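Local coordinates for AAEL008620-PA odorant-binding protein (PDB 5V13) that binds juvenile hormone in the mosquito hemolymph as a member of the odorant-binding protein family, at residues B[168-173]-B[260-265]; B[163-168]-B[265-270]. All blocks are in the same frame, centred on the assembly; numbering follows the deposited sequence.

The two contacts follow one junction along the chain. Residues 168-173 and 260-265 bring the start of helix 169-177 against the end of helix 251-264, and the loops 163-168 and 265-270 extend the meeting on the other side of Met168 and Thr265, which both contacts share. Their centres lie about 8 Å apart. Phe169 of contact 1 bridges them: its CD2 lies 3.5 Å from Lys163 CD, and its CE2 lies 3.4 Å from Tyr268 OH. Both contacts also touch the second subunit. Contact 2 leads on to the hormone pocket through Phe269, which touches the juvenile hormone; the pairings of contact 1 involve no pocket residue.

Contact 1: residues B[168-173]-B[260-265]; sequences MFVDFC and DRNQKT
Thr265 OG1 works in two directions: it accepts from Phe169 N at 2.9 Å and gives its own proton to Asn262 O, one turn back, at 2.6 Å. With chi1 at 66°, the hydroxyl sits between the backbone N and the carbonyl carbon, from where it can reach both. Thr265 CB, meanwhile, lies at the edge of the Phe169 ring, near its plane.

Asn262 serves the next amide. Its OD1 receives Val170 N at 2.9 Å in a nearly straight bond (168°), although the donor stands 32° out of the carbonyl plane. The other end of the amide, ND2, donates to a water at 2.9 Å, which also takes a weak bond from Asp171 N, and to Asp178 of the second subunit. An asparagine suits the place because one short, flat group offers an acceptor and a donor together.

Apolar groups close in around this amide. Val170 CG2 packs 3.5 Å from Asn262 CG, while the extended Met168 chain runs across the amide, its SD 3.5 Å from Asn262 ND2 and its CE by Gln263 OE1; Gln263 NE2 hydrogen-bonds to Arg259 O.

Met168, at the N-cap position, lacks the side-chain oxygen with which Ser, Thr, Asp or Asn commonly serve first-turn amides. Phe169 N and Val170 N instead find side-chain acceptors at the end of helix 251-264 and just after it, a helix-to-helix junction in this largely helical PBP/GOBP-family protein.

Contact 2: residues B[163-168]-B[265-270]; sequences KQIGQM and TAFYFD. With JH3 (methyl (2E,6E)-9-[(2R)-3,3-dimethyloxiran-2-yl]-3,7-dimethylnona-2,6-dienoate), chain E.
A type II beta turn, Gln164 to Gln167, leads into helix 169-177 and presents Gly166 to Ala266 and Phe267 in the loop that carries the pocket residue Phe269. Gly166 N donates to Ala266 O at 2.8 Å, bent to 136° and approaching from above the carbonyl plane. Beside it, Gly166 CA lies over one face of the Phe267 ring, a CH-pi contact 3.8 Å from the centroid and offset toward the rim. Glycine fits the third turn position, where phi is positive, and its lack of a side chain lets the ring come this near.

Ala266 CB is small enough to nestle against Gly166 O and Met168 CG, while its CA-H points at Gln167 O, 3.5 Å from CA.

Lys163, just before the turn, reaches across to the other loop. Its chain leaves extended, with CG anti to the backbone N, then bends at chi3 and chi4, which curls NZ among three carbonyls. NZ meets Thr265 O at 2.8 Å, almost end-on at 163°. It also donates to Gln167 O at 3.0 Å, in the carbonyl plane. The third bond, to Gln164 O at 3.2 Å, comes from above that carbonyl's plane, and Gln167 N reaches the same oxygen from the opposite face. Lys163 CE rests 3.4 Å from Tyr268 OH, a hydroxyl hydrogen-bonded to Glu27.

Further along, Phe269 CE1 meets the ester methyl CM of the juvenile hormone at 3.6 Å.

Thr265 O and Gln167 O, two acceptors lying close together, share the same ammonium, which probably offsets their repulsion; in return, the three oxygens would help a buried lysine keep its charge.

Contact 1: residues B[168-173]-B[260-265]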
ATOM      1  N   MET B 168       1.044   3.523 -12.008  1.00 15.54           N
ATOM      2  CA  MET B 168       1.795   3.768 -13.235  1.00 15.11           C
ATOM      3  C   MET B 168       3.223   4.173 -12.897  1.00 18.11           C
ATOM      4  O   MET B 168       3.492   4.728 -11.832  1.00 12.27           O
ATOM      5  CB  MET B 168       1.144   4.862 -14.082  1.00 18.72           C
ATOM      6  CG  MET B 168      -0.258   4.517 -14.543  1.00 19.17           C
ATOM      7  SD  MET B 168      -1.019   5.822 -15.548  1.00 20.79           S
ATOM      8  CE  MET B 168      -2.755   5.504 -15.286  1.00 23.38           C
ATOM      9  N   PHE B 169       4.135   3.923 -13.841  1.00 15.05           N
ATOM     10  CA  PHE B 169       5.545   4.151 -13.562  1.00 15.26           C
ATOM     11  C   PHE B 169       5.882   5.632 -13.439  1.00 15.61           C
ATOM     12  O   PHE B 169       6.745   5.998 -12.633  1.00 16.51           O
ATOM     13  CB  PHE B 169       6.429   3.480 -14.618  1.00 13.36           C
ATOM     14  CG  PHE B 169       7.258   2.359 -14.045  1.00 16.60           C
ATOM     15  CD1 PHE B 169       8.111   2.600 -12.976  1.00 16.59           C
ATOM     16  CD2 PHE B 169       7.144   1.067 -14.526  1.00 17.62           C
ATOM     17  CE1 PHE B 169       8.849   1.573 -12.404  1.00 17.97           C
ATOM     18  CE2 PHE B 169       7.876   0.039 -13.958  1.00 15.22           C
ATOM     19  CZ  PHE B 169       8.726   0.293 -12.893  1.00 15.06           C
ATOM     20  N   VAL B 170       5.245   6.505 -14.221  1.00 11.58           N
ATOM     21  CA  VAL B 170       5.599   7.919 -14.087  1.00 15.21           C
ATOM     22  C   VAL B 170       5.273   8.415 -12.680  1.00 16.33           C
ATOM     23  O   VAL B 170       6.099   9.080 -12.038  1.00 12.95           O
ATOM     24  CB  VAL B 170       4.915   8.773 -15.167  1.00 16.90           C
ATOM     25  CG1 VAL B 170       5.117  10.272 -14.851  1.00 16.42           C
ATOM     26  CG2 VAL B 170       5.504   8.449 -16.514  1.00 15.26           C
ATOM     27  N   ASP B 171       4.089   8.062 -12.168  1.00 15.74           N
ATOM     28  CA  ASP B 171       3.701   8.430 -10.804  1.00 19.34           C
ATOM     29  C   ASP B 171       4.701   7.906  -9.782  1.00 20.48           C
ATOM     30  O   ASP B 171       5.082   8.621  -8.843  1.00 14.80           O
ATOM     31  CB  ASP B 171       2.305   7.884 -10.486  1.00 17.11           C
ATOM     32  CG  ASP B 171       1.857   8.209  -9.054  1.00 23.00           C
ATOM     33  OD1 ASP B 171       1.544   9.385  -8.784  1.00 25.14           O
ATOM     34  OD2 ASP B 171       1.821   7.299  -8.197  1.00 22.16           O
ATOM     35  N   PHE B 172       5.090   6.636  -9.918  1.00 13.88           N
ATOM     36  CA  PHE B 172       6.090   6.055  -9.027  1.00 15.81           C
ATOM     37  C   PHE B 172       7.389   6.851  -9.071  1.00 13.65           C
ATOM     38  O   PHE B 172       7.990   7.151  -8.030  1.00 11.23           O
ATOM     39  CB  PHE B 172       6.325   4.593  -9.424  1.00 19.15           C
ATOM     40  CG  PHE B 172       7.473   3.954  -8.724  1.00 15.61           C
ATOM     41  CD1 PHE B 172       7.301   3.372  -7.471  1.00 11.46           C
ATOM     42  CD2 PHE B 172       8.731   3.920  -9.310  1.00 17.08           C
ATOM     43  CE1 PHE B 172       8.374   2.791  -6.815  1.00 20.12           C
ATOM     44  CE2 PHE B 172       9.799   3.335  -8.660  1.00 21.13           C
ATOM     45  CZ  PHE B 172       9.615   2.771  -7.405  1.00 20.17           C
ATOM     46  N   CYS B 173       7.839   7.206 -10.274  1.00 11.41           N
ATOM     47  CA  CYS B 173       9.118   7.897 -10.407  1.00 15.79           C
ATOM     48  C   CYS B 173       9.034   9.337  -9.919  1.00 18.52           C
ATOM     49  O   CYS B 173      10.001   9.851  -9.343  1.00 14.65           O
ATOM     50  CB  CYS B 173       9.587   7.838 -11.852  1.00 18.44           C
ATOM     51  SG  CYS B 173       9.956   6.146 -12.324  1.00 19.40           S
ATOM     52  N   ASP B 260       1.382   7.168 -23.475  1.00 19.62           N
ATOM     53  CA  ASP B 260       0.767   5.933 -23.953  1.00 15.15           C
ATOM     54  C   ASP B 260       1.346   4.711 -23.249  1.00 19.78           C
ATOM     55  O   ASP B 260       0.597   3.849 -22.774  1.00 17.07           O
ATOM     56  CB  ASP B 260       0.956   5.823 -25.465  1.00 18.18           C
ATOM     57  CG  ASP B 260       0.157   4.687 -26.065  1.00 32.25           C
ATOM     58  OD1 ASP B 260      -1.077   4.812 -26.107  1.00 39.73           O
ATOM     59  OD2 ASP B 260       0.757   3.677 -26.481  1.00 34.97           O
ATOM     60  N   ARG B 261       2.685   4.617 -23.177  1.00 13.38           N
ATOM     61  CA  ARG B 261       3.306   3.496 -22.471  1.00 14.35           C
ATOM     62  C   ARG B 261       2.953   3.530 -20.993  1.00 19.01           C
ATOM     63  O   ARG B 261       2.671   2.487 -20.390  1.00 20.17           O
ATOM     64  CB  ARG B 261       4.837   3.522 -22.655  1.00 13.92           C
ATOM     65  CG  ARG B 261       5.613   2.432 -21.889  1.00 17.65           C
ATOM     66  CD  ARG B 261       5.143   1.004 -22.247  1.00 13.37           C
ATOM     67  NE  ARG B 261       5.704  -0.019 -21.365  1.00 13.64           N
ATOM     68  CZ  ARG B 261       6.937  -0.509 -21.469  1.00 20.82           C
ATOM     69  NH1 ARG B 261       7.747  -0.051 -22.412  1.00 19.80           N
ATOM     70  NH2 ARG B 261       7.371  -1.435 -20.613  1.00 21.87           N
ATOM     71  N   ASN B 262       2.968   4.729 -20.395  1.00 16.11           N
ATOM     72  CA  ASN B 262       2.715   4.872 -18.966  1.00 15.97           C
ATOM     73  C   ASN B 262       1.414   4.199 -18.564  1.00 12.34           C
ATOM     74  O   ASN B 262       1.358   3.520 -17.532  1.00 15.26           O
ATOM     75  CB  ASN B 262       2.669   6.349 -18.580  1.00 11.97           C
ATOM     76  CG  ASN B 262       2.677   6.554 -17.081  1.00 17.67           C
ATOM     77  OD1 ASN B 262       3.415   5.891 -16.355  1.00 14.18           O
ATOM     78  ND2 ASN B 262       1.857   7.478 -16.610  1.00 15.15           N
ATOM     79  N   GLN B 263       0.359   4.385 -19.362  1.00 14.53           N
ATOM     80  CA  GLN B 263      -0.942   3.800 -19.028  1.00 15.83           C
ATOM     81  C   GLN B 263      -0.854   2.286 -18.966  1.00 20.11           C
ATOM     82  O   GLN B 263      -1.521   1.648 -18.139  1.00 14.96           O
ATOM     83  CB  GLN B 263      -2.006   4.204 -20.053  1.00 23.67           C
ATOM     84  CG  GLN B 263      -1.954   5.644 -20.511  1.00 34.96           C
ATOM     85  CD  GLN B 263      -2.158   6.629 -19.378  1.00 40.65           C
ATOM     86  OE1 GLN B 263      -3.122   6.519 -18.618  1.00 40.86           O
ATOM     87  NE2 GLN B 263      -1.247   7.601 -19.258  1.00 35.09           N
ATOM     88  N   LYS B 264      -0.043   1.692 -19.845  1.00 15.36           N
ATOM     89  CA  LYS B 264       0.135   0.246 -19.881  1.00 18.17           C
ATOM     90  C   LYS B 264       1.003  -0.290 -18.748  1.00 20.19           C
ATOM     91  O   LYS B 264       1.117  -1.516 -18.610  1.00 18.04           O
ATOM     92  CB  LYS B 264       0.749  -0.184 -21.220  1.00 17.85           C
ATOM     93  CG  LYS B 264      -0.052   0.218 -22.460  1.00 24.07           C
ATOM     94  CD  LYS B 264       0.690  -0.268 -23.713  1.00 28.77           C
ATOM     95  CE  LYS B 264       0.383   0.598 -24.923  1.00 34.24           C
ATOM     96  NZ  LYS B 264      -1.073   0.706 -25.166  1.00 36.08           N
ATOM     97  N   THR B 265       1.632   0.568 -17.943  1.00 12.69           N
ATOM     98  CA  THR B 265       2.461   0.059 -16.860  1.00 15.82           C
ATOM     99  C   THR B 265       1.680  -0.169 -15.573  1.00 13.02           C
ATOM    100  O   THR B 265       2.259  -0.676 -14.608  1.00 12.20           O
ATOM    101  CB  THR B 265       3.631   1.012 -16.555  1.00 14.95           C
ATOM    102  OG1 THR B 265       3.127   2.254 -16.037  1.00 16.24           O
ATOM    103  CG2 THR B 265       4.468   1.263 -17.813  1.00 14.44           C
TER
HETATM  104  O   HOH W   1       1.487   8.396 -13.844  1.00 16.44           O

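Contact 2: residues B[163-168]-B[265-270]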
ATOM      1  N   LYS B 163       7.063  -0.230  -7.514  1.00 15.01           N
ATOM      2  CA  LYS B 163       5.806   0.142  -8.162  1.00 17.11           C
ATOM      3  C   LYS B 163       4.727  -0.865  -7.785  1.00 14.57           C
ATOM      4  O   LYS B 163       4.909  -2.075  -7.941  1.00 17.27           O
ATOM      5  CB  LYS B 163       5.970   0.205  -9.682  1.00 15.58           C
ATOM      6  CG  LYS B 163       4.727   0.713 -10.430  1.00 15.71           C
ATOM      7  CD  LYS B 163       4.828   0.400 -11.928  1.00 16.69           C
ATOM      8  CE  LYS B 163       4.494  -1.071 -12.215  1.00 16.41           C
ATOM      9  NZ  LYS B 163       3.049  -1.348 -12.004  1.00 15.81           N
ATOM     10  N   GLN B 164       3.599  -0.368  -7.283  1.00  9.84           N
ATOM     11  CA  GLN B 164       2.545  -1.261  -6.840  1.00 11.08           C
ATOM     12  C   GLN B 164       1.702  -1.716  -8.029  1.00 13.55           C
ATOM     13  O   GLN B 164       1.723  -1.118  -9.108  1.00 13.83           O
ATOM     14  CB  GLN B 164       1.655  -0.576  -5.798  1.00 14.01           C
ATOM     15  CG  GLN B 164       2.420  -0.091  -4.546  1.00 16.56           C
ATOM     16  CD  GLN B 164       2.711  -1.200  -3.546  1.00 25.91           C
ATOM     17  OE1 GLN B 164       1.866  -2.069  -3.299  1.00 31.07           O
ATOM     18  NE2 GLN B 164       3.920  -1.175  -2.957  1.00 25.49           N
ATOM     19  N   ILE B 165       0.956  -2.798  -7.815  1.00 12.97           N
ATOM     20  CA  ILE B 165      -0.030  -3.222  -8.806  1.00 13.99           C
ATOM     21  C   ILE B 165      -1.007  -2.077  -9.010  1.00 13.44           C
ATOM     22  O   ILE B 165      -1.465  -1.462  -8.041  1.00 12.66           O
ATOM     23  CB  ILE B 165      -0.748  -4.497  -8.332  1.00 18.45           C
ATOM     24  CG1 ILE B 165       0.192  -5.704  -8.393  1.00 18.40           C
ATOM     25  CG2 ILE B 165      -2.032  -4.761  -9.165  1.00 18.12           C
ATOM     26  CD1 ILE B 165      -0.313  -6.898  -7.532  1.00 18.68           C
ATOM     27  N   GLY B 166      -1.303  -1.754 -10.275  1.00 15.75           N
ATOM     28  CA  GLY B 166      -2.217  -0.665 -10.572  1.00 19.88           C
ATOM     29  C   GLY B 166      -1.608   0.732 -10.554  1.00 21.97           C
ATOM     30  O   GLY B 166      -2.284   1.690 -10.955  1.00 20.46           O
ATOM     31  N   GLN B 167      -0.374   0.886 -10.086  1.00 12.22           N
ATOM     32  CA  GLN B 167       0.324   2.172 -10.118  1.00 13.39           C
ATOM     33  C   GLN B 167       1.096   2.327 -11.423  1.00 16.90           C
ATOM     34  O   GLN B 167       1.731   1.376 -11.893  1.00 12.23           O
ATOM     35  CB  GLN B 167       1.302   2.289  -8.943  1.00 14.47           C
ATOM     36  CG  GLN B 167       1.989   3.669  -8.847  1.00 13.49           C
ATOM     37  CD  GLN B 167       2.950   3.760  -7.666  1.00 14.30           C
ATOM     38  OE1 GLN B 167       3.388   2.739  -7.147  1.00 14.50           O
ATOM     39  NE2 GLN B 167       3.286   4.981  -7.248  1.00 12.22           N
ATOM     40  N   MET B 168       1.044   3.523 -12.008  1.00 15.54           N
ATOM     41  CA  MET B 168       1.795   3.768 -13.235  1.00 15.11           C
ATOM     42  C   MET B 168       3.223   4.173 -12.897  1.00 18.11           C
ATOM     43  O   MET B 168       3.492   4.728 -11.832  1.00 12.27           O
ATOM     44  CB  MET B 168       1.144   4.862 -14.082  1.00 18.72           C
ATOM     45  CG  MET B 168      -0.258   4.517 -14.543  1.00 19.17           C
ATOM     46  SD  MET B 168      -1.019   5.822 -15.548  1.00 20.79           S
ATOM     47  CE  MET B 168      -2.755   5.504 -15.286  1.00 23.38           C
ATOM     48  N   THR B 265       1.632   0.568 -17.943  1.00 12.69           N
ATOM     49  CA  THR B 265       2.461   0.059 -16.860  1.00 15.82           C
ATOM     50  C   THR B 265       1.680  -0.169 -15.573  1.00 13.02           C
ATOM     51  O   THR B 265       2.259  -0.676 -14.608  1.00 12.20           O
ATOM     52  CB  THR B 265       3.631   1.012 -16.555  1.00 14.95           C
ATOM     53  OG1 THR B 265       3.127   2.254 -16.037  1.00 16.24           O
ATOM     54  CG2 THR B 265       4.468   1.263 -17.813  1.00 14.44           C
ATOM     55  N   ALA B 266       0.396   0.204 -15.529  1.00 14.81           N
ATOM     56  CA  ALA B 266      -0.388   0.030 -14.305  1.00 12.28           C
ATOM     57  C   ALA B 266      -0.643  -1.444 -14.014  1.00 18.67           C
ATOM     58  O   ALA B 266      -0.386  -1.919 -12.900  1.00 16.72           O
ATOM     59  CB  ALA B 266      -1.714   0.793 -14.410  1.00 12.77           C
ATOM     60  N   PHE B 267      -1.140  -2.189 -15.008  1.00 12.81           N
ATOM     61  CA  PHE B 267      -1.558  -3.580 -14.831  1.00 15.46           C
ATOM     62  C   PHE B 267      -0.859  -4.449 -15.868  1.00 14.99           C
ATOM     63  O   PHE B 267      -1.238  -4.442 -17.043  1.00 18.97           O
ATOM     64  CB  PHE B 267      -3.075  -3.723 -14.965  1.00 16.98           C
ATOM     65  CG  PHE B 267      -3.860  -2.927 -13.961  1.00 19.73           C
ATOM     66  CD1 PHE B 267      -3.986  -3.370 -12.655  1.00 22.27           C
ATOM     67  CD2 PHE B 267      -4.489  -1.745 -14.330  1.00 20.99           C
ATOM     68  CE1 PHE B 267      -4.728  -2.644 -11.725  1.00 22.52           C
ATOM     69  CE2 PHE B 267      -5.222  -1.005 -13.401  1.00 22.84           C
ATOM     70  CZ  PHE B 267      -5.341  -1.461 -12.099  1.00 24.58           C
ATOM     71  N   TYR B 268       0.137  -5.228 -15.433  1.00 14.50           N
ATOM     72  CA  TYR B 268       0.873  -6.079 -16.367  1.00 12.85           C
ATOM     73  C   TYR B 268      -0.018  -7.173 -16.949  1.00 16.84           C
ATOM     74  O   TYR B 268       0.114  -7.530 -18.130  1.00 16.80           O
ATOM     75  CB  TYR B 268       2.088  -6.668 -15.659  1.00 14.75           C
ATOM     76  CG  TYR B 268       3.159  -5.636 -15.370  1.00 11.66           C
ATOM     77  CD1 TYR B 268       3.030  -4.317 -15.821  1.00 18.43           C
ATOM     78  CD2 TYR B 268       4.303  -5.978 -14.685  1.00 13.62           C
ATOM     79  CE1 TYR B 268       4.021  -3.358 -15.578  1.00 17.75           C
ATOM     80  CE2 TYR B 268       5.296  -5.027 -14.430  1.00 13.22           C
ATOM     81  CZ  TYR B 268       5.157  -3.724 -14.883  1.00 13.58           C
ATOM     82  OH  TYR B 268       6.168  -2.800 -14.626  1.00 12.48           O
ATOM     83  N   PHE B 269      -0.919  -7.726 -16.138  1.00 15.67           N
ATOM     84  CA  PHE B 269      -2.092  -8.430 -16.655  1.00 16.91           C
ATOM     85  C   PHE B 269      -3.244  -8.203 -15.685  1.00 23.46           C
ATOM     86  O   PHE B 269      -3.070  -7.625 -14.611  1.00 24.63           O
ATOM     87  CB  PHE B 269      -1.828  -9.923 -16.876  1.00 20.75           C
ATOM     88  CG  PHE B 269      -1.865 -10.755 -15.625  1.00 19.67           C
ATOM     89  CD1 PHE B 269      -0.790 -10.779 -14.755  1.00 20.55           C
ATOM     90  CD2 PHE B 269      -2.962 -11.549 -15.348  1.00 18.47           C
ATOM     91  CE1 PHE B 269      -0.822 -11.558 -13.616  1.00 25.75           C
ATOM     92  CE2 PHE B 269      -3.004 -12.331 -14.219  1.00 16.89           C
ATOM     93  CZ  PHE B 269      -1.933 -12.344 -13.347  1.00 23.88           C
ATOM     94  N   ASP B 270      -4.434  -8.646 -16.077  1.00 20.10           N
ATOM     95  CA  ASP B 270      -5.645  -8.403 -15.293  1.00 21.54           C
ATOM     96  C   ASP B 270      -5.829  -9.564 -14.324  1.00 23.52           C
ATOM     97  O   ASP B 270      -6.216 -10.662 -14.735  1.00 23.29           O
ATOM     98  CB  ASP B 270      -6.837  -8.239 -16.227  1.00 24.48           C
ATOM     99  CG  ASP B 270      -8.163  -8.070 -15.492  1.00 27.73           C
ATOM    100  OD1 ASP B 270      -8.192  -7.939 -14.245  1.00 28.66           O
ATOM    101  OD2 ASP B 270      -9.194  -8.088 -16.185  1.00 36.32           O
TER
HETATM  102  C1  JH3 E 301       2.659 -16.045 -14.328  1.00 19.20           C
HETATM  103  O2  JH3 E 301       2.118 -16.057 -13.236  1.00 26.63           O
HETATM  104  O1  JH3 E 301       2.146 -15.140 -15.325  1.00 26.28           O
HETATM  105  CM  JH3 E 301       1.090 -14.248 -14.962  1.00 26.40           C
HETATM  106  C2  JH3 E 301       3.819 -16.877 -14.694  1.00 17.52           C
HETATM  107  C3  JH3 E 301       4.433 -17.790 -13.937  1.00 12.87           C
HETATM  108  C3' JH3 E 301       4.019 -18.139 -12.535  1.00 17.41           C
HETATM  109  C4  JH3 E 301       5.623 -18.486 -14.556  1.00 13.64           C
HETATM  110  C5  JH3 E 301       6.739 -18.583 -13.520  1.00 16.25           C
HETATM  111  C6  JH3 E 301       8.052 -18.843 -14.223  1.00 14.03           C
HETATM  112  C7  JH3 E 301       8.571 -20.071 -14.371  1.00 15.23           C
HETATM  113  C7' JH3 E 301       7.837 -21.286 -13.870  1.00 16.95           C
HETATM  114  C8  JH3 E 301       9.906 -20.208 -15.087  1.00 19.48           C
HETATM  115  C9  JH3 E 301      11.004 -20.772 -14.170  1.00 18.61           C
HETATM  116  CA  JH3 E 301      11.102 -20.025 -12.842  1.00 16.96           C
HETATM  117  O3  JH3 E 301      12.236 -20.429 -12.042  1.00 16.80           O
HETATM  118  CB  JH3 E 301      12.344 -19.151 -12.673  1.00 17.52           C
HETATM  119  CB' JH3 E 301      12.084 -17.915 -11.805  1.00 14.96           C
HETATM  120  CC  JH3 E 301      13.404 -19.109 -13.763  1.00 20.65           C